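Local coordinates for protein ASCH domain (Vibrio cholerae TMA 21, PDB 3S9X) that is of unknown function but carries an ASCH domain of the PUA clan, members of which are often linked to RNA, and so may bind nucleic acid, at residues A48-R53 with E114-K119; S26-S31 with I92-S97. All coordinates share one frame; numbering follows the deposited sequence. Where two conformers were deposited one is given.

Contact 1: A48-R53 with E114-K119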
loop_
_atom_site.group_PDB
_atom_site.type_symbol
_atom_site.label_atom_id
_atom_site.label_comp_id
_atom_site.label_asym_id
_atom_site.label_seq_id
_atom_site.Cartn_x
_atom_site.Cartn_y
_atom_site.Cartn_z
ATOM N N ALA A 48 -2.228 -2.084 -9.437
ATOM C CA ALA A 48 -1.114 -3.036 -9.487
ATOM C C ALA A 48 -0.206 -2.677 -10.665
ATOM O O ALA A 48 1.015 -2.758 -10.578
ATOM C CB ALA A 48 -1.629 -4.430 -9.596
ATOM N N ASP A 49 -0.807 -2.331 -11.818
ATOM C CA ASP A 49 -0.041 -2.002 -12.989
ATOM C C ASP A 49 0.694 -0.669 -12.865
ATOM O O ASP A 49 1.824 -0.553 -13.329
ATOM C CB ASP A 49 -0.965 -1.965 -14.243
ATOM C CG ASP A 49 -0.190 -2.025 -15.494
ATOM O OD1 ASP A 49 0.483 -3.027 -15.733
ATOM O OD2 ASP A 49 -0.261 -1.040 -16.233
ATOM N N LEU A 50 0.082 0.329 -12.254
ATOM C CA LEU A 50 0.767 1.586 -11.982
ATOM C C LEU A 50 1.951 1.343 -11.104
ATOM O O LEU A 50 3.022 1.964 -11.272
ATOM C CB LEU A 50 -0.186 2.584 -11.296
ATOM C CG LEU A 50 -1.252 3.231 -12.134
ATOM C CD1 LEU A 50 -2.212 3.957 -11.209
ATOM C CD2 LEU A 50 -0.680 4.176 -13.233
ATOM N N ILE A 51 1.791 0.473 -10.082
ATOM C CA ILE A 51 2.925 0.209 -9.179
ATOM C C ILE A 51 4.046 -0.499 -9.954
ATOM O O ILE A 51 5.206 -0.116 -9.907
ATOM C CB ILE A 51 2.529 -0.633 -7.962
ATOM C CG1 ILE A 51 1.534 0.169 -7.086
ATOM C CG2 ILE A 51 3.705 -1.131 -7.158
ATOM C CD1 ILE A 51 0.813 -0.582 -5.996
ATOM N N LEU A 52 3.677 -1.530 -10.707
ATOM C CA LEU A 52 4.595 -2.289 -11.567
ATOM C C LEU A 52 5.492 -1.353 -12.355
ATOM O O LEU A 52 6.703 -1.540 -12.478
ATOM C CB LEU A 52 3.839 -3.284 -12.459
ATOM C CG LEU A 52 4.629 -4.049 -13.528
ATOM C CD1 LEU A 52 5.596 -5.051 -12.841
ATOM C CD2 LEU A 52 3.657 -4.765 -14.461
ATOM N N ARG A 53 4.836 -0.387 -13.008
ATOM C CA ARG A 53 5.467 0.537 -13.964
ATOM C C ARG A 53 6.174 1.729 -13.303
ATOM O O ARG A 53 6.701 2.608 -14.041
ATOM C CB ARG A 53 4.520 0.960 -15.037
ATOM C CG ARG A 53 4.034 -0.223 -15.886
ATOM C CD ARG A 53 3.270 0.145 -17.076
ATOM N NE ARG A 53 2.029 0.735 -16.687
ATOM C CZ ARG A 53 1.712 2.008 -16.675
ATOM N NH1 ARG A 53 0.497 2.386 -16.235
ATOM N NH2 ARG A 53 2.600 2.899 -17.028
ATOM N N GLU A 114 1.280 9.116 -5.497
ATOM C CA GLU A 114 0.267 8.063 -5.493
ATOM C C GLU A 114 -0.108 7.661 -6.922
ATOM O O GLU A 114 -0.533 6.529 -7.145
ATOM C CB GLU A 114 -0.960 8.430 -4.708
ATOM C CG GLU A 114 -0.798 8.443 -3.176
ATOM C CD GLU A 114 -1.932 7.741 -2.448
ATOM O OE1 GLU A 114 -2.495 8.323 -1.518
ATOM O OE2 GLU A 114 -2.273 6.588 -2.881
ATOM N N GLY A 115 0.022 8.570 -7.879
ATOM C CA GLY A 115 0.062 8.268 -9.309
ATOM C C GLY A 115 -1.191 7.848 -10.006
ATOM O O GLY A 115 -1.143 7.343 -11.130
ATOM N N GLU A 116 -2.354 8.035 -9.362
ATOM C CA GLU A 116 -3.660 7.618 -9.932
ATOM C C GLU A 116 -4.362 8.735 -10.716
ATOM O O GLU A 116 -4.096 9.951 -10.536
ATOM C CB GLU A 116 -4.551 7.057 -8.825
ATOM C CG GLU A 116 -4.016 5.768 -8.185
ATOM C CD GLU A 116 -4.882 5.341 -7.027
ATOM O OE1 GLU A 116 -6.001 4.887 -7.310
ATOM O OE2 GLU A 116 -4.396 5.389 -5.870
ATOM N N GLY A 117 -5.243 8.315 -11.619
ATOM C CA GLY A 117 -5.957 9.278 -12.475
ATOM C C GLY A 117 -4.995 10.196 -13.184
ATOM O O GLY A 117 -4.007 9.782 -13.756
ATOM N N ASP A 118 -5.302 11.497 -13.166
ATOM C CA ASP A 118 -4.467 12.464 -13.812
ATOM C C ASP A 118 -3.360 12.996 -12.904
ATOM O O ASP A 118 -2.714 13.968 -13.240
ATOM C CB ASP A 118 -5.355 13.629 -14.300
ATOM C CG ASP A 118 -6.044 14.401 -13.225
ATOM O OD1 ASP A 118 -5.878 14.113 -12.049
ATOM O OD2 ASP A 118 -6.708 15.405 -13.559
ATOM N N LYS A 119 -3.213 12.349 -11.751
ATOM C CA LYS A 119 -2.165 12.672 -10.765
ATOM C C LYS A 119 -2.384 13.927 -9.959
ATOM O O LYS A 119 -1.535 14.333 -9.184
ATOM C CB LYS A 119 -0.724 12.594 -11.339
ATOM C CG LYS A 119 -0.451 11.235 -11.916
ATOM C CD LYS A 119 1.010 11.076 -12.245
ATOM C CE LYS A 119 1.361 9.748 -12.941
ATOM N NZ LYS A 119 2.849 9.649 -13.132
#

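Contact 2: S26-S31 with I92-S97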
loop_
_atom_site.group_PDB
_atom_site.type_symbol
_atom_site.label_atom_id
_atom_site.label_comp_id
_atom_site.label_asym_id
_atom_site.label_seq_id
_atom_site.Cartn_x
_atom_site.Cartn_y
_atom_site.Cartn_z
ATOM N N SER A 26 18.573 -11.139 1.621
ATOM C CA SER A 26 17.298 -11.787 1.902
ATOM C C SER A 26 17.050 -11.963 3.403
ATOM O O SER A 26 15.914 -11.864 3.815
ATOM C CB SER A 26 17.186 -13.146 1.216
ATOM O OG SER A 26 18.196 -14.014 1.570
ATOM N N GLU A 27 18.072 -12.237 4.181
ATOM C CA GLU A 27 17.891 -12.550 5.555
ATOM C C GLU A 27 17.555 -11.325 6.363
ATOM O O GLU A 27 17.043 -11.472 7.495
ATOM C CB GLU A 27 19.145 -13.266 6.140
ATOM C CG GLU A 27 19.063 -14.735 5.869
ATOM C CD GLU A 27 20.219 -15.543 6.405
ATOM O OE1 GLU A 27 21.237 -14.912 6.866
ATOM O OE2 GLU A 27 20.042 -16.793 6.341
ATOM N N LYS A 28 17.706 -10.111 5.819
ATOM C CA LYS A 28 17.366 -8.912 6.569
ATOM C C LYS A 28 15.842 -8.690 6.661
ATOM O O LYS A 28 15.378 -7.945 7.523
ATOM C CB LYS A 28 17.923 -7.699 5.852
ATOM C CG LYS A 28 17.183 -7.300 4.477
ATOM C CD LYS A 28 17.936 -6.400 3.539
ATOM C CE LYS A 28 17.328 -6.285 2.196
ATOM N NZ LYS A 28 17.558 -4.994 1.448
ATOM N N TYR A 29 15.089 -9.246 5.716
ATOM C CA TYR A 29 13.665 -9.051 5.717
ATOM C C TYR A 29 12.960 -9.834 6.784
ATOM O O TYR A 29 13.217 -11.043 6.957
ATOM C CB TYR A 29 13.082 -9.436 4.370
ATOM C CG TYR A 29 13.573 -8.567 3.220
ATOM C CD1 TYR A 29 13.205 -7.243 3.106
ATOM C CD2 TYR A 29 14.339 -9.081 2.229
ATOM C CE1 TYR A 29 13.524 -6.489 2.030
ATOM C CE2 TYR A 29 14.682 -8.346 1.096
ATOM C CZ TYR A 29 14.257 -7.007 1.012
ATOM O OH TYR A 29 14.598 -6.270 -0.132
ATOM N N THR A 30 12.079 -9.165 7.509
ATOM C CA THR A 30 11.300 -9.735 8.621
ATOM C C THR A 30 9.812 -9.517 8.658
ATOM O O THR A 30 9.126 -10.019 9.525
ATOM C CB THR A 30 11.892 -9.177 9.989
ATOM O OG1 THR A 30 11.712 -7.751 9.977
ATOM C CG2 THR A 30 13.385 -9.478 10.089
ATOM N N SER A 31 9.325 -8.747 7.666
ATOM C CA SER A 31 7.911 -8.279 7.592
ATOM C C SER A 31 7.410 -8.387 6.171
ATOM O O SER A 31 7.999 -7.870 5.261
ATOM C CB SER A 31 7.791 -6.875 8.163
ATOM O OG SER A 31 6.484 -6.398 8.168
ATOM N N ILE A 92 6.518 -7.029 -6.416
ATOM C CA ILE A 92 6.794 -6.969 -5.002
ATOM C C ILE A 92 7.329 -5.542 -4.708
ATOM O O ILE A 92 8.248 -5.095 -5.413
ATOM C CB ILE A 92 7.804 -8.041 -4.498
ATOM C CG1 ILE A 92 7.333 -9.415 -4.938
ATOM C CG2 ILE A 92 7.997 -7.966 -2.979
ATOM C CD1 ILE A 92 8.211 -10.589 -4.527
ATOM N N ILE A 93 6.811 -4.930 -3.651
ATOM C CA ILE A 93 7.239 -3.641 -3.212
ATOM C C ILE A 93 7.892 -3.696 -1.858
ATOM O O ILE A 93 7.566 -4.594 -1.061
ATOM C CB ILE A 93 6.138 -2.604 -3.253
ATOM C CG1 ILE A 93 4.979 -2.949 -2.311
ATOM C CG2 ILE A 93 5.654 -2.308 -4.674
ATOM C CD1 ILE A 93 3.863 -1.951 -2.153
ATOM N N GLU A 94 8.817 -2.750 -1.594
ATOM C CA GLU A 94 9.515 -2.629 -0.307
ATOM C C GLU A 94 9.200 -1.208 0.180
ATOM O O GLU A 94 9.386 -0.206 -0.538
ATOM C CB GLU A 94 11.047 -2.754 -0.468
ATOM C CG GLU A 94 11.764 -2.688 0.863
ATOM C CD GLU A 94 13.215 -2.982 0.741
ATOM O OE1 GLU A 94 13.642 -3.791 -0.104
ATOM O OE2 GLU A 94 13.952 -2.474 1.635
ATOM N N ILE A 95 8.678 -1.118 1.395
ATOM C CA ILE A 95 8.412 0.161 2.028
ATOM C C ILE A 95 9.722 0.915 2.291
ATOM O O ILE A 95 10.614 0.357 2.918
ATOM C CB ILE A 95 7.595 -0.023 3.313
ATOM C CG1 ILE A 95 6.212 -0.605 2.961
ATOM C CG2 ILE A 95 7.516 1.349 4.102
ATOM C CD1 ILE A 95 5.170 -0.727 4.097
ATOM N N THR A 96 9.767 2.196 1.902
ATOM C CA THR A 96 10.956 3.006 2.040
ATOM C C THR A 96 10.801 4.159 3.058
ATOM O O THR A 96 11.795 4.577 3.617
ATOM C CB THR A 96 11.434 3.584 0.673
ATOM O OG1 THR A 96 10.353 4.333 0.191
ATOM C CG2 THR A 96 11.821 2.443 -0.320
ATOM N N SER A 97 9.577 4.554 3.394
ATOM C CA SER A 97 9.332 5.572 4.401
ATOM C C SER A 97 7.921 5.536 4.881
ATOM O O SER A 97 7.024 5.104 4.153
ATOM C CB SER A 97 9.653 6.974 3.890
ATOM O OG SER A 97 8.765 7.431 2.934
#

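Contact 1: A48-R53 with E114-K119
Glu-116 O accepts a hydrogen bond from Lys-119 N at 2.8 Å, closing a type II' turn, while Glu-116 CG lies 4.0 Å from Leu-50 CD1 across the contact. The two side chains cross at about a right angle. Leu-50 points at the loop from the last turn of helix 41-52. Its CG stands beside the backbone N and anti to the carbonyl carbon (chi1 -74°), which carries the forked end over to Gly-115, where Leu-50 CD1 is 3.6 Å and CD2 3.8 Å from Gly-115 O. The meeting is one of van der Waals contact, and no hydrogen bond spans the two segments. The carboxylate of Glu-116 is held by Lys-56, which forms a second salt bridge with Glu-114 and is backbone-bonded to Leu-50. Glycines occupy two positive-phi positions of the loop, Gly-115 and Gly-117. Just past the helix end, Arg-53 NE makes a salt bridge with Asp-49 OD2 at 2.9 Å; the oxygen is met 52° out of the carboxylate plane and lies near the guanidinium plane. The contact thus joins the end of helix 41-52, whose Ile-51 packs on strands 89-102 and 148-158, to the connection between helices 108-114 and 121-139.

Contact 2: S26-S31 with I92-S97
Tyr-29 OH donates a hydrogen bond to Glu-94 OE1 across 2.7 Å, and this single link carries most of the contact. Glu-94 OE1 sits at the edge of the tyrosine ring, near its plane, and also lies 3.4 Å from Tyr-29 CE1. The ring and the carboxylate are turned 86° against each other, and the hydroxyl meets OE1 from above the carboxylate plane, 38° out of it. Reach comes from the glutamate: CG is anti to the backbone N (chi1 -178°) and the chain stays extended beyond it, pushing the acid group away from the strand toward the tyrosine. Lys-28 adds a second layer. Lys-28 CE lies 3.3 Å above one face of the Tyr-29 ring, displaced toward the rim, and Lys-28 NZ ends 4.4 Å from Glu-94 OE1, too far for a salt bridge. Farther out, Tyr-17 of helix 8-19 shares a hydrogen bond with Tyr-29 OH, while Leu-18 and Leu-79 pack on the tyrosine side chain. Glu-94 is fixed at its base by backbone bonding to Lys-155 of strand 148-158, just ahead of the classic beta bulge in which Thr-96 and Ser-97 face His-153. Chemically, the phenol hydroxyl bridges an acid on the sheet and a second phenol on helix 8-19, and the nearby ammonium group probably adds a modest, longer-range attraction to the same acid oxygen.

Read from the N terminus, the chain passes 26-31, then 48-53, then 92-97 and finally 114-119, so the two contacts cross. Contact 2 closes first, bringing strand 89-102 back to 26-31, at the end of helix 23-27 and the loop beyond; its loop includes strands 32-35, 58-62 and 79-83 as well as helix 41-52. Contact 1 opens within that loop and closes beyond it, after helix 108-114. Their centres lie about 21 Å apart, yet they meet where Ile-51 CG2 packs 3.4 Å from Ile-93 CG2. As a worked example of crossing closures, contact 2 ties the N-terminal helical region to the central sheet, whereas contact 1 ties helix 41-52 to the loop between helices 108-114 and 121-139.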